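Local coordinates for secreted protein (Streptomyces lividans TK24, PDB 5LXZ) that probably acts as a secreted copper-radical oxidase of the AA5 family, related to galactose oxidase and built round a metalloradical copper site, at residues Ser45-Asp50 with Gly476-Tyr481; Ile209-Ala214 with Ala316-Asp321; Ile237-Met242 with Glu277-Lys282; Lys308-Gly313 with Ala386-Asp391; Leu540-Ala545 with Asp551-Ser556. The protein carries 1 engineered substitution. All blocks are in the same frame, centred on the assembly; numbering follows the deposited sequence.

Contact 1 (Ser45-Asp50 with Gly476-Tyr481); sequences SGNNQD and GSDSLY
Two groups grip Asp478 OD2: ND2 of Asn47, which donates to it at 2.8 Å, and ND1 of His461, itself a ligand of the copper that Tyr248, Tyr460 and His548 complete. The aspartate thus belongs to the second shell of a galactose-oxidase-like metal site at the centre of the Kelch beta-propeller, and Asn47 probably helps to position it. The N-H of Asn47 points almost exactly at its acceptor, with an angle of 178°, and OD2 lies in the plane of the amide. Seen from the carboxylate the fit is less flat: the donor arrives on the syn side but 31° out of the plane, and the amide and carboxylate planes are 75° apart. In both residues CG stands anti to the backbone N, which sends each polar end out across the gap between the two segments, where Asn47 CA and Asp478 CA are 8.5 Å apart. Beside this direct bond, one water donates to the backbone O of Asn47 and to Asp478 OD1, 2.8 Å from each. Asn48 follows as N-cap of helix 49-54, its OD1 bonded to Asn51 N, and Asp478 lies just beyond strand 472-476 of the blade that the N-terminal strand 14-18 completes. The Asn47 side chain lies about 6 Å from a bound copper ion, and its CB comes within 3.6 Å of Asp478 OD2.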
# COMPACT_ATOMS: atom_id res chain seq x y z
N SER A 45 8.07 12.20 8.08
CA SER A 45 7.87 13.64 7.99
C SER A 45 6.42 14.01 7.66
O SER A 45 6.06 15.18 7.67
CB SER A 45 8.81 14.25 6.97
OG SER A 45 8.60 13.67 5.70
N GLY A 46 5.58 13.02 7.37
CA GLY A 46 4.14 13.25 7.32
C GLY A 46 3.67 13.93 6.05
O GLY A 46 2.59 14.55 6.05
N ASN A 47 4.43 13.83 4.96
CA ASN A 47 4.17 14.58 3.75
C ASN A 47 4.01 16.08 4.05
O ASN A 47 3.07 16.73 3.60
CB ASN A 47 2.96 14.05 2.99
CG ASN A 47 2.92 14.55 1.55
OD1 ASN A 47 3.94 14.88 0.95
ND2 ASN A 47 1.75 14.58 0.97
N ASN A 48 4.92 16.58 4.88
CA ASN A 48 4.92 17.97 5.30
C ASN A 48 6.32 18.50 5.00
O ASN A 48 7.30 18.01 5.53
CB ASN A 48 4.58 18.03 6.75
CG ASN A 48 4.63 19.43 7.30
OD1 ASN A 48 5.70 19.98 7.49
ND2 ASN A 48 3.48 19.97 7.62
N GLN A 49 6.39 19.51 4.15
CA GLN A 49 7.64 20.08 3.65
C GLN A 49 8.48 20.61 4.76
O GLN A 49 9.68 20.43 4.74
CB GLN A 49 7.34 21.25 2.70
CG GLN A 49 6.54 20.87 1.49
CD GLN A 49 7.22 19.82 0.66
OE1 GLN A 49 8.44 19.64 0.75
NE2 GLN A 49 6.45 19.11 -0.16
N ASP A 50 7.83 21.23 5.74
CA ASP A 50 8.57 21.77 6.89
C ASP A 50 9.25 20.67 7.65
O ASP A 50 10.43 20.77 8.00
CB ASP A 50 7.66 22.59 7.80
CG ASP A 50 7.18 23.87 7.16
OD1 ASP A 50 7.86 24.41 6.24
OD2 ASP A 50 6.09 24.34 7.57
N GLY A 476 -5.58 8.74 8.71
CA GLY A 476 -5.04 9.44 7.58
C GLY A 476 -6.01 10.28 6.81
O GLY A 476 -7.11 10.55 7.30
N SER A 477 -5.54 10.71 5.64
CA SER A 477 -6.22 11.40 4.54
C SER A 477 -5.57 12.71 4.23
O SER A 477 -5.50 13.61 5.09
CB SER A 477 -7.71 11.65 4.76
OG SER A 477 -8.25 11.97 3.49
N ASP A 478 -5.13 12.85 2.99
CA ASP A 478 -4.26 13.93 2.58
C ASP A 478 -4.81 14.61 1.35
O ASP A 478 -4.26 14.50 0.26
CB ASP A 478 -2.88 13.31 2.35
CG ASP A 478 -1.73 14.29 2.36
OD1 ASP A 478 -1.93 15.53 2.47
OD2 ASP A 478 -0.57 13.81 2.32
N SER A 479 -5.89 15.35 1.54
CA SER A 479 -6.49 16.06 0.43
C SER A 479 -5.56 17.10 -0.15
O SER A 479 -4.82 17.77 0.60
CB SER A 479 -7.73 16.80 0.90
OG SER A 479 -8.76 15.93 1.33
N LEU A 480 -5.63 17.26 -1.47
CA LEU A 480 -4.77 18.25 -2.13
C LEU A 480 -5.24 19.67 -1.83
O LEU A 480 -4.42 20.55 -1.66
CB LEU A 480 -4.71 18.01 -3.63
CG LEU A 480 -3.81 18.95 -4.46
CD1 LEU A 480 -2.39 18.94 -3.96
CD2 LEU A 480 -3.92 18.52 -5.89
N TYR A 481 -6.55 19.81 -1.73
CA TYR A 481 -7.14 21.13 -1.50
C TYR A 481 -8.04 21.09 -0.28
O TYR A 481 -8.59 20.05 0.08
CB TYR A 481 -7.95 21.53 -2.70
CG TYR A 481 -7.20 21.54 -3.99
CD1 TYR A 481 -6.27 22.54 -4.26
CD2 TYR A 481 -7.39 20.53 -4.93
CE1 TYR A 481 -5.56 22.56 -5.46
CE2 TYR A 481 -6.68 20.53 -6.13
CZ TYR A 481 -5.77 21.56 -6.39
OH TYR A 481 -5.07 21.59 -7.58
O HOH W 1 0.24 16.91 3.45

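Contact 2 (Ile209-Ala214 with Ala316-Asp321); sequences IAQKLA and AGYGPD
Gln211 is bent, CG anti to the carbonyl carbon and the chain turning at chi2 (-59°), and this swings OE1 round to the backbone of Tyr318 and Gly319. The contact joins the GlxA beta-barrel domain, where the chain has just left strand 206-210, to the loop between strands 309-311 and 328-330 of a Kelch propeller blade. Gly319 N donates to Gln211 OE1 at 2.8 Å with an angle of 159°, a single well-formed bond that reaches the carbonyl oxygen from slightly out of its plane. The same oxygen sits 3.5 Å from Tyr318 CA and near the plane of the tyrosine ring, at its edge. The aliphatic part of the glutamine does the remaining touching, CB lying in the ring plane at its edge and CG near CD1, with amide and ring planes 52° apart. A leucine in place of Gln211 would probably leave Gly319 N without its acceptor and set the 316-321 loop freer to shift against the barrel. The amide NE2 is held by Glu190 OE1, which probably helps to fix which way Gln211 OE1 faces. Next along the chain, Lys212 NZ makes a salt bridge to Glu375. The Tyr318 side chain lies about 8 Å from a bound copper ion, and its CD1 is 3.8 Å from Gln211 CB.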
# COMPACT_ATOMS: atom_id res chain seq x y z
N ILE A 209 13.79 11.13 -19.68
CA ILE A 209 12.80 10.26 -18.98
C ILE A 209 12.13 11.08 -17.91
O ILE A 209 12.81 11.70 -17.10
CB ILE A 209 13.44 9.02 -18.35
CG1 ILE A 209 14.18 8.21 -19.41
CG2 ILE A 209 12.36 8.17 -17.64
CD1 ILE A 209 13.35 7.34 -20.30
N ALA A 210 10.80 11.06 -17.85
CA ALA A 210 10.11 11.74 -16.80
C ALA A 210 8.99 10.86 -16.33
O ALA A 210 8.41 10.15 -17.15
CB ALA A 210 9.54 13.05 -17.29
N GLN A 211 8.68 10.95 -15.05
CA GLN A 211 7.44 10.45 -14.51
C GLN A 211 6.31 11.39 -14.85
O GLN A 211 6.46 12.24 -15.75
CB GLN A 211 7.57 10.25 -13.00
CG GLN A 211 8.68 9.32 -12.61
CD GLN A 211 8.51 7.95 -13.19
OE1 GLN A 211 7.39 7.41 -13.25
NE2 GLN A 211 9.59 7.42 -13.72
N LYS A 212 5.16 11.25 -14.23
CA LYS A 212 4.04 12.14 -14.52
C LYS A 212 4.44 13.62 -14.50
O LYS A 212 5.15 14.07 -13.60
CB LYS A 212 2.87 11.90 -13.60
CG LYS A 212 3.11 12.22 -12.16
CD LYS A 212 1.80 12.33 -11.39
CE LYS A 212 2.12 12.97 -10.03
NZ LYS A 212 0.92 13.26 -9.21
N LEU A 213 3.93 14.31 -15.49
CA LEU A 213 4.11 15.77 -15.64
C LEU A 213 2.71 16.36 -15.58
O LEU A 213 1.95 16.33 -16.56
CB LEU A 213 4.84 16.09 -16.94
CG LEU A 213 6.26 15.52 -17.08
CD1 LEU A 213 6.81 15.72 -18.49
CD2 LEU A 213 7.21 16.09 -16.02
N ALA A 214 2.36 16.83 -14.39
CA ALA A 214 1.00 17.18 -14.13
C ALA A 214 0.96 18.37 -13.16
O ALA A 214 1.87 19.18 -13.18
CB ALA A 214 0.21 15.94 -13.68
N ALA A 316 0.37 2.11 -6.77
CA ALA A 316 0.34 3.54 -6.43
C ALA A 316 0.89 4.42 -7.54
O ALA A 316 0.99 5.64 -7.36
CB ALA A 316 1.08 3.80 -5.12
N GLY A 317 1.19 3.83 -8.68
CA GLY A 317 1.61 4.55 -9.87
C GLY A 317 3.10 4.65 -10.07
O GLY A 317 3.89 3.93 -9.44
N TYR A 318 3.49 5.52 -11.00
CA TYR A 318 4.86 5.67 -11.50
C TYR A 318 5.25 4.57 -12.47
O TYR A 318 4.65 3.49 -12.50
CB TYR A 318 5.91 5.86 -10.41
CG TYR A 318 5.68 7.10 -9.58
CD1 TYR A 318 6.10 8.33 -10.06
CD2 TYR A 318 5.05 7.05 -8.34
CE1 TYR A 318 5.88 9.48 -9.34
CE2 TYR A 318 4.85 8.20 -7.60
CZ TYR A 318 5.25 9.42 -8.13
OH TYR A 318 5.04 10.60 -7.41
N GLY A 319 6.28 4.83 -13.24
CA GLY A 319 6.68 3.96 -14.31
C GLY A 319 5.78 4.05 -15.50
O GLY A 319 4.76 4.77 -15.51
N PRO A 320 6.09 3.28 -16.51
CA PRO A 320 5.34 3.37 -17.78
C PRO A 320 3.97 2.73 -17.69
O PRO A 320 3.70 1.92 -16.77
CB PRO A 320 6.21 2.61 -18.74
CG PRO A 320 6.97 1.69 -17.91
CD PRO A 320 7.21 2.34 -16.58
N ASP A 321 3.12 3.02 -18.66
CA ASP A 321 1.78 2.46 -18.68
C ASP A 321 1.68 1.09 -19.31
O ASP A 321 0.59 0.53 -19.37
CB ASP A 321 0.79 3.42 -19.34
CG ASP A 321 1.08 3.66 -20.78
OD1 ASP A 321 1.96 3.00 -21.41
OD2 ASP A 321 0.46 4.64 -21.28

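Contact 3 (Ile237-Met242 with Glu277-Lys282); sequences IKVDPM and EVYDPK
Where one propeller blade hands the chain to the next, the linker 237-242 leaves strand 235-238 and passes alongside strand 277-280, met by Glu277 at one end and Tyr279 at the other. Glu277 presents its carboxylate to Met242, OE2 lying 3.6 Å from Met242 CB, and the two side chains cross at about a right angle. Its CG takes the crowded position between backbone N and carbonyl carbon (chi1 53°), and from there the chain runs out straight to the linker. Beyond Met242 the two oxygens divide the work: OE1 accepts from His243 N, OE2 from Glu244 N, with Arg246 adding a salt bridge to OE2. Were the carboxylate lost to an alanine here, those two N-H groups and the Arg246 charge would probably be left without their mate. Val239 meets the far end of Tyr279, with CG1 3.5 Å from the phenolic OH and CG2 3.9 Å from CE1. That hydroxyl is hydrogen-bonded to Glu228. Further on, Asp280 OD1 takes the N-H of Lys282 in an Asx turn. Trp286 of strand 285-288 packs on both Met242 and Glu277, while strand 226-230 lies beside Val239 in the preceding blade.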
# COMPACT_ATOMS: atom_id res chain seq x y z
N ILE A 237 15.04 -1.05 14.99
CA ILE A 237 16.40 -1.62 15.04
C ILE A 237 16.99 -1.60 13.63
O ILE A 237 16.42 -2.21 12.70
CB ILE A 237 16.37 -3.04 15.58
CG1 ILE A 237 15.69 -3.09 16.96
CG2 ILE A 237 17.82 -3.58 15.63
CD1 ILE A 237 15.61 -4.46 17.56
N LYS A 238 18.11 -0.92 13.44
CA LYS A 238 18.71 -0.82 12.14
C LYS A 238 19.20 -2.20 11.68
O LYS A 238 19.81 -2.94 12.47
CB LYS A 238 19.90 0.14 12.18
CG LYS A 238 20.54 0.41 10.83
CD LYS A 238 21.45 1.63 10.90
CE LYS A 238 21.81 2.18 9.53
NZ LYS A 238 22.67 1.24 8.76
N VAL A 239 18.89 -2.55 10.44
CA VAL A 239 19.42 -3.72 9.78
C VAL A 239 20.14 -3.30 8.52
O VAL A 239 20.23 -2.12 8.23
CB VAL A 239 18.30 -4.79 9.53
CG1 VAL A 239 17.73 -5.26 10.86
CG2 VAL A 239 17.23 -4.32 8.53
N ASP A 240 20.61 -4.25 7.72
CA ASP A 240 21.32 -3.82 6.50
C ASP A 240 20.41 -2.99 5.61
O ASP A 240 19.22 -3.35 5.45
CB ASP A 240 21.81 -4.99 5.67
CG ASP A 240 23.02 -5.68 6.23
OD1 ASP A 240 23.42 -5.42 7.40
OD2 ASP A 240 23.49 -6.57 5.49
N PRO A 241 20.94 -1.92 5.01
CA PRO A 241 20.16 -1.21 4.01
C PRO A 241 19.97 -2.06 2.75
O PRO A 241 20.77 -2.95 2.46
CB PRO A 241 21.03 -0.01 3.69
CG PRO A 241 22.44 -0.48 3.90
CD PRO A 241 22.32 -1.34 5.12
N MET A 242 18.90 -1.78 2.02
CA MET A 242 18.73 -2.36 0.70
C MET A 242 19.85 -1.91 -0.25
O MET A 242 20.49 -0.88 -0.03
CB MET A 242 17.39 -1.93 0.10
CG MET A 242 16.23 -2.48 0.86
SD MET A 242 14.64 -2.01 0.16
CE MET A 242 14.71 -0.23 0.32
N GLU A 277 14.96 -7.33 -4.68
CA GLU A 277 15.87 -7.89 -3.72
C GLU A 277 15.15 -8.61 -2.64
O GLU A 277 13.95 -8.43 -2.43
CB GLU A 277 16.84 -6.86 -3.13
CG GLU A 277 16.30 -5.63 -2.55
CD GLU A 277 17.46 -4.58 -2.48
OE1 GLU A 277 18.54 -4.86 -1.85
OE2 GLU A 277 17.35 -3.48 -3.10
N VAL A 278 15.86 -9.49 -1.96
CA VAL A 278 15.28 -10.34 -0.95
C VAL A 278 16.01 -10.15 0.34
O VAL A 278 17.24 -10.26 0.36
CB VAL A 278 15.29 -11.81 -1.39
CG1 VAL A 278 14.80 -12.69 -0.29
CG2 VAL A 278 14.47 -12.00 -2.67
N TYR A 279 15.27 -9.94 1.42
CA TYR A 279 15.79 -9.87 2.77
C TYR A 279 15.68 -11.23 3.40
O TYR A 279 14.60 -11.80 3.44
CB TYR A 279 14.95 -8.91 3.60
CG TYR A 279 15.42 -8.68 5.02
CD1 TYR A 279 16.54 -7.89 5.26
CD2 TYR A 279 14.75 -9.21 6.10
CE1 TYR A 279 16.93 -7.62 6.54
CE2 TYR A 279 15.13 -8.93 7.40
CZ TYR A 279 16.21 -8.13 7.60
OH TYR A 279 16.55 -7.85 8.90
N ASP A 280 16.79 -11.76 3.91
CA ASP A 280 16.76 -12.99 4.66
C ASP A 280 16.75 -12.64 6.13
O ASP A 280 17.74 -12.12 6.66
CB ASP A 280 18.03 -13.78 4.32
CG ASP A 280 18.05 -15.12 4.99
OD1 ASP A 280 17.22 -15.38 5.86
OD2 ASP A 280 18.95 -15.91 4.57
N PRO A 281 15.65 -12.86 6.86
CA PRO A 281 15.61 -12.51 8.28
C PRO A 281 16.67 -13.22 9.14
O PRO A 281 17.04 -12.72 10.20
CB PRO A 281 14.20 -12.94 8.72
CG PRO A 281 13.45 -12.97 7.45
CD PRO A 281 14.35 -13.41 6.38
N LYS A 282 17.14 -14.35 8.65
CA LYS A 282 18.18 -15.11 9.40
C LYS A 282 19.55 -14.46 9.30
O LYS A 282 20.38 -14.64 10.19
CB LYS A 282 18.26 -16.55 8.91
CG LYS A 282 17.01 -17.34 9.24
CD LYS A 282 17.10 -18.76 8.73
CE LYS A 282 15.95 -19.60 9.28
NZ LYS A 282 16.09 -21.04 8.85

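Contact 4 (Lys308-Gly313 with Ala386-Asp391); sequences KIFYSG and ADLKAD
Leu388 CD1 sits over one face of the Phe310 ring, 3.8 Å from its centroid and 28° off the ring normal, a CH-pi contact. The methyl is displaced toward the root of the ring, coming within 3.4 Å of Phe310 CG, while the second methyl, CD2, lies 3.9 Å from CE1. Ala386 CB approaches the far end of the ring, 4.3 Å from Phe310 CZ. Phe310 turns CG anti to its backbone N (chi1 -178°), sending the ring toward the other segment, and the backbone N of Ser312 lies over the rim of the opposite face. What places Leu388 is the tight turn at the end of strand 383-387. This type I beta turn, Asp387 to Ala390, is closed by Ala390 N to Asp387 O at 3.3 Å. Asp387 OD1 reinforces it as an Asx turn, accepting from Lys389 N at 2.9 Å. Around this apolar pair, Tyr365 of strand 364-368 touches both Phe310 and Leu388, and Phe395 of strand 395-397 packs on Phe310 and Ala386. The contact therefore lies between two neighbouring four-stranded propeller blades, with strand 309-311 of one facing strands 364-368, 383-387 and 395-397 of the next.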
# COMPACT_ATOMS: atom_id res chain seq x y z
N LYS A 308 3.91 -19.04 -5.79
CA LYS A 308 3.99 -17.93 -6.72
C LYS A 308 3.35 -16.71 -6.09
O LYS A 308 2.71 -16.79 -5.07
CB LYS A 308 3.37 -18.30 -8.08
CG LYS A 308 4.03 -19.55 -8.67
CD LYS A 308 3.54 -19.83 -10.09
CE LYS A 308 4.10 -21.20 -10.55
NZ LYS A 308 3.60 -21.64 -11.89
N ILE A 309 3.59 -15.58 -6.72
CA ILE A 309 3.09 -14.31 -6.26
C ILE A 309 1.99 -13.83 -7.19
O ILE A 309 2.18 -13.77 -8.42
CB ILE A 309 4.23 -13.28 -6.22
CG1 ILE A 309 5.17 -13.53 -5.05
CG2 ILE A 309 3.70 -11.82 -6.14
CD1 ILE A 309 4.62 -13.24 -3.65
N PHE A 310 0.84 -13.48 -6.61
CA PHE A 310 -0.21 -12.88 -7.36
C PHE A 310 -0.09 -11.38 -7.32
O PHE A 310 -0.04 -10.80 -6.24
CB PHE A 310 -1.57 -13.29 -6.81
CG PHE A 310 -2.74 -12.73 -7.60
CD1 PHE A 310 -2.83 -12.97 -8.96
CD2 PHE A 310 -3.66 -11.92 -7.02
CE1 PHE A 310 -3.90 -12.48 -9.69
CE2 PHE A 310 -4.74 -11.42 -7.75
CZ PHE A 310 -4.84 -11.70 -9.07
N TYR A 311 -0.02 -10.79 -8.51
CA TYR A 311 -0.08 -9.32 -8.67
C TYR A 311 -1.47 -9.01 -9.10
O TYR A 311 -1.88 -9.39 -10.20
CB TYR A 311 0.93 -8.88 -9.70
CG TYR A 311 0.83 -7.43 -10.11
CD1 TYR A 311 0.79 -6.40 -9.15
CD2 TYR A 311 0.81 -7.06 -11.44
CE1 TYR A 311 0.73 -5.06 -9.54
CE2 TYR A 311 0.82 -5.74 -11.81
CZ TYR A 311 0.77 -4.74 -10.86
OH TYR A 311 0.79 -3.41 -11.17
N SER A 312 -2.18 -8.22 -8.30
CA SER A 312 -3.58 -7.95 -8.58
C SER A 312 -3.73 -6.85 -9.64
O SER A 312 -4.83 -6.67 -10.12
CB SER A 312 -4.32 -7.52 -7.33
OG SER A 312 -3.95 -6.20 -6.96
N GLY A 313 -2.67 -6.13 -9.93
CA GLY A 313 -2.71 -4.95 -10.78
C GLY A 313 -2.83 -3.64 -10.01
O GLY A 313 -2.49 -2.58 -10.55
N ALA A 386 -10.85 -12.49 -8.68
CA ALA A 386 -10.16 -13.56 -9.37
C ALA A 386 -10.05 -14.74 -8.44
O ALA A 386 -9.61 -14.60 -7.32
CB ALA A 386 -8.79 -13.15 -9.83
N ASP A 387 -10.42 -15.92 -8.93
CA ASP A 387 -10.29 -17.19 -8.22
C ASP A 387 -9.06 -17.94 -8.71
O ASP A 387 -9.06 -18.51 -9.82
CB ASP A 387 -11.54 -18.04 -8.44
CG ASP A 387 -11.50 -19.36 -7.66
OD1 ASP A 387 -10.44 -19.80 -7.24
OD2 ASP A 387 -12.62 -19.91 -7.51
N LEU A 388 -8.00 -17.93 -7.93
CA LEU A 388 -6.77 -18.51 -8.39
C LEU A 388 -6.67 -20.01 -8.25
O LEU A 388 -5.63 -20.59 -8.60
CB LEU A 388 -5.61 -17.83 -7.72
CG LEU A 388 -5.49 -16.35 -7.88
CD1 LEU A 388 -4.11 -15.89 -7.48
CD2 LEU A 388 -5.87 -15.85 -9.26
N LYS A 389 -7.72 -20.65 -7.75
CA LYS A 389 -7.80 -22.12 -7.80
C LYS A 389 -8.23 -22.63 -9.17
O LYS A 389 -8.02 -23.80 -9.46
CB LYS A 389 -8.65 -22.67 -6.63
CG LYS A 389 -7.77 -22.74 -5.37
CD LYS A 389 -8.29 -23.48 -4.15
CE LYS A 389 -7.16 -23.61 -3.13
NZ LYS A 389 -7.61 -24.23 -1.87
N ALA A 390 -8.81 -21.77 -10.01
CA ALA A 390 -9.20 -22.17 -11.35
C ALA A 390 -7.97 -22.52 -12.21
O ALA A 390 -6.85 -21.96 -12.03
CB ALA A 390 -10.05 -21.09 -12.00
N ASP A 391 -8.16 -23.45 -13.15
CA ASP A 391 -7.08 -23.80 -14.10
C ASP A 391 -6.77 -22.65 -15.03
O ASP A 391 -5.59 -22.39 -15.31
CB ASP A 391 -7.42 -25.06 -14.91
CG ASP A 391 -7.45 -26.32 -14.05
OD1 ASP A 391 -6.56 -26.48 -13.18
OD2 ASP A 391 -8.37 -27.15 -14.25

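Contact 5 (Leu540-Ala545 with Asp551-Ser556); sequences LIRPSA and DVDQRS
At the edge of the Arg542 guanidinium, in its plane, a water accepts from NE at 2.7 Å, while Asp553 OD2 lies oblique to the guanidinium. NE and Asp553 OD2 are 4.3 Å apart, too far for a salt bridge, and the same water lies between them. The carboxylate of Asp551 is gripped directly by its neighbours. Ser544 OG donates to the syn lone pair of OD2 at 2.6 Å; Gln554 N reaches OD1 at 3.0 Å from above the plane, 49° out of it, in an Asx motif; and Ala545 N adds a weak bond to OD1. Asp551 thereby ties the two segments together. Nearer the domain body, Arg542 N donates to Arg555 O at 2.9 Å, and the stretched Arg542 chain, extended from CG to NE, lays CD 3.3 Å from Asp553 O. Ile541 and Ser556 form an antiparallel non-hydrogen-bonded pair, with Ile541 CG1 on Ser556 OG. These segments are the two sides of a loop of the C-terminal early-set domain, and its far part carries the copper ligand His548, much as in galactose oxidase. Arg542 NH2 reaches Ser581 O, and Asp553 OD1 reaches Thr84 of propeller strand 81-85. Strands 535-541 and 556-564 pair antiparallel at the base of the loop, whereas strand 545-547 inside it joins strand 30-33 at the edge of a propeller blade.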
# COMPACT_ATOMS: atom_id res chain seq x y z
N LEU A 540 -7.90 -17.45 11.94
CA LEU A 540 -6.59 -16.94 12.25
C LEU A 540 -6.32 -15.78 11.30
O LEU A 540 -6.29 -16.00 10.10
CB LEU A 540 -5.62 -18.05 12.05
CG LEU A 540 -4.42 -18.17 12.87
CD1 LEU A 540 -4.68 -18.14 14.38
CD2 LEU A 540 -3.61 -19.41 12.45
N ILE A 541 -6.26 -14.57 11.83
CA ILE A 541 -6.19 -13.37 10.98
C ILE A 541 -4.86 -12.69 11.20
O ILE A 541 -4.51 -12.31 12.32
CB ILE A 541 -7.34 -12.41 11.27
CG1 ILE A 541 -8.65 -13.18 11.20
CG2 ILE A 541 -7.26 -11.25 10.28
CD1 ILE A 541 -9.89 -12.33 11.23
N ARG A 542 -4.12 -12.53 10.12
CA ARG A 542 -2.83 -11.90 10.19
C ARG A 542 -3.05 -10.40 10.37
O ARG A 542 -3.86 -9.83 9.68
CB ARG A 542 -2.01 -12.21 8.95
CG ARG A 542 -0.53 -11.92 9.12
CD ARG A 542 0.29 -12.46 7.95
NE ARG A 542 1.74 -12.25 8.11
CZ ARG A 542 2.59 -13.06 8.77
NH1 ARG A 542 2.20 -14.21 9.35
NH2 ARG A 542 3.86 -12.77 8.75
N PRO A 543 -2.35 -9.73 11.30
CA PRO A 543 -2.53 -8.31 11.52
C PRO A 543 -2.18 -7.51 10.29
O PRO A 543 -1.28 -7.89 9.55
CB PRO A 543 -1.57 -7.97 12.65
CG PRO A 543 -0.79 -9.15 12.88
CD PRO A 543 -1.45 -10.33 12.29
N SER A 544 -2.88 -6.41 10.09
CA SER A 544 -2.65 -5.57 8.94
C SER A 544 -1.40 -4.75 9.11
O SER A 544 -1.07 -4.30 10.22
CB SER A 544 -3.82 -4.60 8.76
OG SER A 544 -4.87 -5.24 8.09
N ALA A 545 -0.79 -4.43 7.99
CA ALA A 545 0.15 -3.33 7.85
C ALA A 545 -0.32 -2.59 6.60
O ALA A 545 -0.23 -3.10 5.49
CB ALA A 545 1.58 -3.85 7.69
N ASP A 551 -2.21 -3.53 1.49
CA ASP A 551 -2.00 -4.33 2.69
C ASP A 551 -1.80 -5.76 2.26
O ASP A 551 -2.74 -6.48 1.99
CB ASP A 551 -3.21 -4.17 3.59
CG ASP A 551 -3.13 -4.91 4.88
OD1 ASP A 551 -2.20 -5.71 5.14
OD2 ASP A 551 -4.09 -4.64 5.68
N VAL A 552 -0.55 -6.18 2.17
CA VAL A 552 -0.28 -7.54 1.74
C VAL A 552 -0.21 -8.47 2.91
O VAL A 552 0.00 -9.67 2.71
CB VAL A 552 0.99 -7.62 0.85
CG1 VAL A 552 0.80 -6.73 -0.38
CG2 VAL A 552 2.25 -7.31 1.62
N ASP A 553 -0.36 -7.95 4.11
CA ASP A 553 -0.27 -8.76 5.33
C ASP A 553 -1.59 -9.40 5.67
O ASP A 553 -1.63 -10.59 6.02
CB ASP A 553 0.19 -7.91 6.52
CG ASP A 553 1.69 -7.66 6.53
OD1 ASP A 553 2.22 -7.08 5.56
OD2 ASP A 553 2.33 -8.03 7.54
N GLN A 554 -2.70 -8.67 5.62
CA GLN A 554 -3.92 -9.23 6.15
C GLN A 554 -4.39 -10.44 5.32
O GLN A 554 -4.33 -10.43 4.12
CB GLN A 554 -5.06 -8.22 6.39
CG GLN A 554 -5.64 -7.74 5.10
CD GLN A 554 -6.83 -6.81 5.24
OE1 GLN A 554 -7.63 -6.89 6.16
NE2 GLN A 554 -6.96 -5.95 4.28
N ARG A 555 -4.85 -11.46 6.03
CA ARG A 555 -5.46 -12.65 5.44
C ARG A 555 -6.13 -13.34 6.60
O ARG A 555 -5.65 -13.23 7.75
CB ARG A 555 -4.43 -13.58 4.76
CG ARG A 555 -3.20 -13.91 5.60
CD ARG A 555 -2.28 -14.91 4.92
NE ARG A 555 -1.82 -14.40 3.61
CZ ARG A 555 -1.41 -15.16 2.61
NH1 ARG A 555 -1.39 -16.47 2.73
NH2 ARG A 555 -1.01 -14.61 1.46
N SER A 556 -7.22 -14.03 6.32
CA SER A 556 -7.95 -14.74 7.36
C SER A 556 -8.05 -16.20 6.97
O SER A 556 -8.59 -16.53 5.93
CB SER A 556 -9.32 -14.14 7.46
OG SER A 556 -10.09 -14.89 8.41
O HOH W 2 3.57 -10.86 6.76
O HOH W 3 1.19 -8.77 9.84
O HOH W 4 1.23 -5.01 4.12

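How the contacts relate
Contacts 1 and 5 bear on the copper held by Tyr248, Tyr460, His461 and His548: contact 1 through the bond to His461, contact 5 probably by bracing the loop that carries His548. Their centres are about 26 Å apart, on opposite sides of the chain's centre. Contact 2 comes within about 8 Å of contact 1 at nearest atoms and brings the barrel domain up to the propeller. Its loop 316-321 follows closely on 308-313 of contact 4, though the two centres lie about 26 Å apart. Contacts 3 and 4 each join successive blades, about 28 Å apart between centres; contact 4 lies nearer the early-set domain, about 17 Å from contact 5 between centres.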